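Local coordinates for protein proline dipeptidase (Streptococcus pneumoniae, PDB 3PN9) that probably forms the N-terminal domain of a prolidase, an enzyme that cleaves dipeptides with proline at the C-terminal end, at residues D105-I108 with L109-H113; P129-Q132 with R133-L136. One frame throughout, in Å; residues are numbered along the deposited sequence.

In the fold
Two helix ends in one creatinase/prolidase N-terminal domain illustrate how short local contacts finish the elements that flank a mixed sheet. Contact 1 opens helix 109-118, which follows strand 99-102; contact 2 covers most of helix 128-134, which follows strand 123-126, at one edge of the sheet within this chain. Their centres lie about 20 Å apart, about 13 Å (contact 1) and 16 Å (contact 2) from the centre of the chain. They brush where Asp-105 OD2 comes within 4.2 Å of Gln-132 NE2, a packing approach. Contact 1 lies at the surface, whereas contact 2 is partly buried and reaches the second subunit through Pro-129 and Arg-133.

Contact 1: residues D105-I108 with L109-H113; sequences DNLI and LTKYH
Ile-108 holds the N-cap position of helix 109-118, and its carbonyl oxygen accepts the first-turn backbone bond from Tyr-112 N (2.9 Å). The bond is nearly straight, with an N-H...O angle of 164°, and ties the loop that follows strand 99-102 to the start of the helix.

Apolar contacts accompany this bond. Leu-107 straddles two helical residues: its CD1 meets Lys-111 CB at 3.6 Å, while CD2 rests 3.9 Å from Tyr-112 CB, the leucine and tyrosine side chains crossing at about a right angle. With CG1 of Ile-108 set between its backbone N and carbonyl carbon (chi1 56°), the side chain lies alongside Thr-110, both pointing the same way, and Ile-108 CD1 comes 3.4 Å from Thr-110 OG1. CG1 also meets the lysine chain at Lys-111 CG (3.8 Å), and farther out CD1 approaches CE of the same residue. The ring of Tyr-112 also pairs edge-to-face with Phe-124 of strand 123-126.

Polar bridging completes the set. Extended beyond CG, Lys-111 brings NZ to a water that accepts from it at 2.7 Å. The same water lies 3.0 Å from Asn-106 OD1, to which it can donate as one of several acceptors in reach; that OD1 is also hydrogen-bonded to Ser-25 OG.

Contact 2: residues P129-Q132 with R133-L136; sequences PRIQ and RMRL
Arg-133 N gives the shortest backbone bond across 129-136, reaching Pro-129 O at 2.9 Å with an N-H...O angle of 161°. One residue on, Met-134 N donates to Arg-130 O (3.0 Å). The next amide has two acceptors: Arg-135 N bonds to Ile-131 O at 3.2 Å and, in a weak i to i-3 bond, to Gln-132 O.

Arg-130 and Arg-133 provide the example of stacked like charges. Their guanidinium planes are only 13° apart, with centres separated by 4.7 Å, but the overlap is displaced: CD of Arg-130 lies over one face of the Arg-133 group, 3.3 Å from Arg-133 NH1. A bend at chi2 (72°) in Arg-130 and another at chi3 in Arg-133 bring the two groups together. A salt bridge from Arg-133 NH2 to Glu-42 OE1 of the second subunit probably eases the mutual repulsion. Arg-130 NH2 is held separately, by a hydrogen bond to the neutral amide oxygen Gln-9 OE1.

The selenomethionine Met-134 bends at its own chi3 to put CE over one face of the Arg-130 guanidinium, offset toward its rim, 3.9 Å from Arg-130 NH1. That methyl also approaches Ile-131 CD1 at 4.2 Å.

Met-134 packs against both helix 6-17, at Ile-10, and helix 27-34, at Leu-33. Ile-131 touches Thr-29 on the latter helix, where Arg-135 makes a cation-pi contact with Tyr-32. Thus the short helix that follows strand 123-126 packs against two helices of its own chain, while Pro-129 and Arg-133 meet the second subunit.

Contact 1: residues D105-I108 with L109-H113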
loop_
_atom_site.group_PDB
_atom_site.type_symbol
_atom_site.label_atom_id
_atom_site.label_comp_id
_atom_site.label_asym_id
_atom_site.label_seq_id
_atom_site.Cartn_x
_atom_site.Cartn_y
_atom_site.Cartn_z
ATOM N N ASP A 105 -10.562 11.947 -19.182
ATOM C CA ASP A 105 -10.696 13.309 -19.722
ATOM C C ASP A 105 -9.815 13.580 -20.935
ATOM O O ASP A 105 -9.909 14.640 -21.496
ATOM C CB ASP A 105 -10.304 14.397 -18.671
ATOM C CG ASP A 105 -11.397 14.568 -17.607
ATOM O OD1 ASP A 105 -12.483 13.923 -17.712
ATOM O OD2 ASP A 105 -11.157 15.415 -16.729
ATOM N N ASN A 106 -8.943 12.657 -21.295
ATOM C CA ASN A 106 -8.106 12.886 -22.473
ATOM C C ASN A 106 -8.309 11.813 -23.586
ATOM O O ASN A 106 -8.135 12.181 -24.756
ATOM C CB ASN A 106 -6.607 12.813 -22.083
ATOM C CG ASN A 106 -5.703 12.845 -23.321
ATOM O OD1 ASN A 106 -5.262 11.797 -23.786
ATOM N ND2 ASN A 106 -5.464 14.029 -23.857
ATOM N N LEU A 107 -8.565 10.527 -23.253
ATOM C CA LEU A 107 -8.382 9.435 -24.217
ATOM C C LEU A 107 -9.579 9.543 -25.249
ATOM O O LEU A 107 -10.727 9.397 -24.867
ATOM C CB LEU A 107 -8.432 8.093 -23.494
ATOM C CG LEU A 107 -8.118 6.829 -24.364
ATOM C CD1 LEU A 107 -6.566 7.023 -24.725
ATOM C CD2 LEU A 107 -8.432 5.577 -23.544
ATOM N N ILE A 108 -9.312 9.749 -26.530
ATOM C CA ILE A 108 -10.338 9.718 -27.536
ATOM C C ILE A 108 -10.771 8.301 -27.937
ATOM O O ILE A 108 -10.067 7.272 -27.686
ATOM C CB ILE A 108 -9.972 10.477 -28.801
ATOM C CG1 ILE A 108 -8.622 9.926 -29.369
ATOM C CG2 ILE A 108 -9.824 11.928 -28.424
ATOM C CD1 ILE A 108 -8.149 10.598 -30.742
ATOM N N LEU A 109 -11.950 8.200 -28.583
ATOM C CA LEU A 109 -12.452 6.849 -28.829
ATOM C C LEU A 109 -11.503 6.005 -29.790
ATOM O O LEU A 109 -11.350 4.839 -29.588
ATOM C CB LEU A 109 -13.834 6.953 -29.448
ATOM C CG LEU A 109 -14.971 7.172 -28.509
ATOM C CD1 LEU A 109 -16.336 7.143 -29.281
ATOM C CD2 LEU A 109 -14.960 6.082 -27.466
ATOM N N THR A 110 -10.871 6.641 -30.728
ATOM C CA THR A 110 -10.038 5.834 -31.668
ATOM C C THR A 110 -8.875 5.227 -30.874
ATOM O O THR A 110 -8.518 4.063 -31.077
ATOM C CB THR A 110 -9.470 6.626 -32.820
ATOM O OG1 THR A 110 -8.647 7.625 -32.326
ATOM C CG2 THR A 110 -10.492 7.370 -33.632
ATOM N N LYS A 111 -8.347 5.983 -29.884
ATOM C CA LYS A 111 -7.297 5.371 -29.009
ATOM C C LYS A 111 -7.812 4.376 -28.034
ATOM O O LYS A 111 -7.096 3.384 -27.763
ATOM C CB LYS A 111 -6.505 6.447 -28.284
ATOM C CG LYS A 111 -5.786 7.429 -29.226
ATOM C CD LYS A 111 -4.911 8.487 -28.435
ATOM C CE LYS A 111 -4.391 9.375 -29.505
ATOM N NZ LYS A 111 -3.378 10.186 -28.873
ATOM N N TYR A 112 -9.014 4.600 -27.471
ATOM C CA TYR A 112 -9.587 3.623 -26.613
ATOM C C TYR A 112 -9.827 2.301 -27.346
ATOM O O TYR A 112 -9.532 1.220 -26.837
ATOM C CB TYR A 112 -10.938 4.169 -26.139
ATOM C CG TYR A 112 -11.810 3.261 -25.323
ATOM C CD1 TYR A 112 -11.369 2.707 -24.071
ATOM C CD2 TYR A 112 -13.117 3.021 -25.753
ATOM C CE1 TYR A 112 -12.225 1.864 -23.312
ATOM C CE2 TYR A 112 -13.984 2.210 -25.033
ATOM C CZ TYR A 112 -13.526 1.681 -23.796
ATOM O OH TYR A 112 -14.389 0.904 -23.147
ATOM N N HIS A 113 -10.314 2.384 -28.592
ATOM C CA HIS A 113 -10.560 1.107 -29.289
ATOM C C HIS A 113 -9.210 0.515 -29.635
ATOM O O HIS A 113 -9.073 -0.689 -29.548
ATOM C CB HIS A 113 -11.345 1.376 -30.591
ATOM C CG HIS A 113 -12.721 1.935 -30.347
ATOM N ND1 HIS A 113 -13.280 2.876 -31.184
ATOM C CD2 HIS A 113 -13.643 1.695 -29.364
ATOM C CE1 HIS A 113 -14.481 3.209 -30.719
ATOM N NE2 HIS A 113 -14.722 2.507 -29.631
HETATM O O HOH W 1 -4.021 11.260 -26.445
#

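Contact 2: residues P129-Q132 with R133-L136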
loop_
_atom_site.group_PDB
_atom_site.type_symbol
_atom_site.label_atom_id
_atom_site.label_comp_id
_atom_site.label_asym_id
_atom_site.label_seq_id
_atom_site.Cartn_x
_atom_site.Cartn_y
_atom_site.Cartn_z
ATOM N N PRO A 129 -8.699 11.411 -12.056
ATOM C CA PRO A 129 -8.847 12.056 -10.691
ATOM C C PRO A 129 -7.596 11.761 -9.898
ATOM O O PRO A 129 -7.145 12.623 -9.159
ATOM C CB PRO A 129 -10.030 11.276 -10.057
ATOM C CG PRO A 129 -11.028 11.000 -11.354
ATOM C CD PRO A 129 -9.863 10.510 -12.390
ATOM N N ARG A 130 -6.983 10.574 -10.047
ATOM C CA ARG A 130 -5.754 10.324 -9.271
ATOM C C ARG A 130 -4.655 11.305 -9.625
ATOM O O ARG A 130 -3.881 11.757 -8.738
ATOM C CB ARG A 130 -5.237 8.847 -9.387
ATOM C CG ARG A 130 -3.911 8.657 -8.609
ATOM C CD ARG A 130 -4.236 8.699 -7.008
ATOM N NE ARG A 130 -3.019 8.535 -6.221
ATOM C CZ ARG A 130 -2.153 9.516 -5.897
ATOM N NH1 ARG A 130 -2.371 10.766 -6.278
ATOM N NH2 ARG A 130 -1.087 9.272 -5.090
ATOM N N ILE A 131 -4.496 11.611 -10.905
ATOM C CA ILE A 131 -3.452 12.518 -11.311
ATOM C C ILE A 131 -3.860 13.980 -10.865
ATOM O O ILE A 131 -2.995 14.762 -10.508
ATOM C CB ILE A 131 -3.357 12.568 -12.925
ATOM C CG1 ILE A 131 -2.969 11.193 -13.555
ATOM C CG2 ILE A 131 -2.503 13.808 -13.504
ATOM C CD1 ILE A 131 -1.782 10.643 -13.025
ATOM N N GLN A 132 -5.111 14.364 -11.003
ATOM C CA GLN A 132 -5.505 15.685 -10.485
ATOM C C GLN A 132 -5.160 15.805 -8.944
ATOM O O GLN A 132 -4.758 16.847 -8.518
ATOM C CB GLN A 132 -7.023 15.932 -10.619
ATOM C CG GLN A 132 -7.329 16.039 -12.169
ATOM C CD GLN A 132 -8.836 16.127 -12.400
ATOM O OE1 GLN A 132 -9.611 15.398 -11.830
ATOM N NE2 GLN A 132 -9.218 16.984 -13.322
ATOM N N ARG A 133 -5.371 14.747 -8.177
ATOM C CA ARG A 133 -5.004 14.725 -6.733
ATOM C C ARG A 133 -3.524 14.870 -6.555
ATOM O O ARG A 133 -3.006 15.647 -5.684
ATOM C CB ARG A 133 -5.582 13.372 -6.079
ATOM C CG ARG A 133 -5.465 13.310 -4.539
ATOM C CD ARG A 133 -5.622 11.815 -3.961
ATOM N NE ARG A 133 -6.646 11.106 -4.710
ATOM C CZ ARG A 133 -6.719 9.771 -4.799
ATOM N NH1 ARG A 133 -5.817 8.921 -4.143
ATOM N NH2 ARG A 133 -7.669 9.293 -5.580
HETATM N N MSE A 134 -2.736 14.246 -7.463
HETATM C CA MSE A 134 -1.321 14.334 -7.285
HETATM C C MSE A 134 -0.788 15.771 -7.445
HETATM O O MSE A 134 0.270 16.181 -6.832
HETATM C CB MSE A 134 -0.634 13.437 -8.413
HETATM C CG MSE A 134 0.740 13.252 -8.080
HETATM SE SE MSE A 134 1.456 11.771 -9.414
HETATM C CE MSE A 134 0.136 10.560 -9.302
ATOM N N ARG A 135 -1.438 16.530 -8.311
ATOM C CA ARG A 135 -1.028 17.938 -8.503
ATOM C C ARG A 135 -1.355 18.825 -7.279
ATOM O O ARG A 135 -0.846 19.941 -7.247
ATOM C CB ARG A 135 -1.786 18.536 -9.688
ATOM C CG ARG A 135 -1.363 17.828 -10.996
ATOM C CD ARG A 135 -2.061 18.492 -12.218
ATOM N NE ARG A 135 -1.805 17.861 -13.545
ATOM C CZ ARG A 135 -0.722 18.133 -14.244
ATOM N NH1 ARG A 135 0.236 19.001 -13.778
ATOM N NH2 ARG A 135 -0.617 17.595 -15.454
ATOM N N LEU A 136 -2.153 18.350 -6.340
ATOM C CA LEU A 136 -2.424 19.104 -5.088
ATOM C C LEU A 136 -1.303 19.043 -4.082
ATOM O O LEU A 136 -1.533 19.450 -2.929
ATOM C CB LEU A 136 -3.664 18.597 -4.406
ATOM C CG LEU A 136 -4.889 18.605 -5.294
ATOM C CD1 LEU A 136 -6.048 18.040 -4.514
ATOM C CD2 LEU A 136 -5.194 20.008 -5.869
#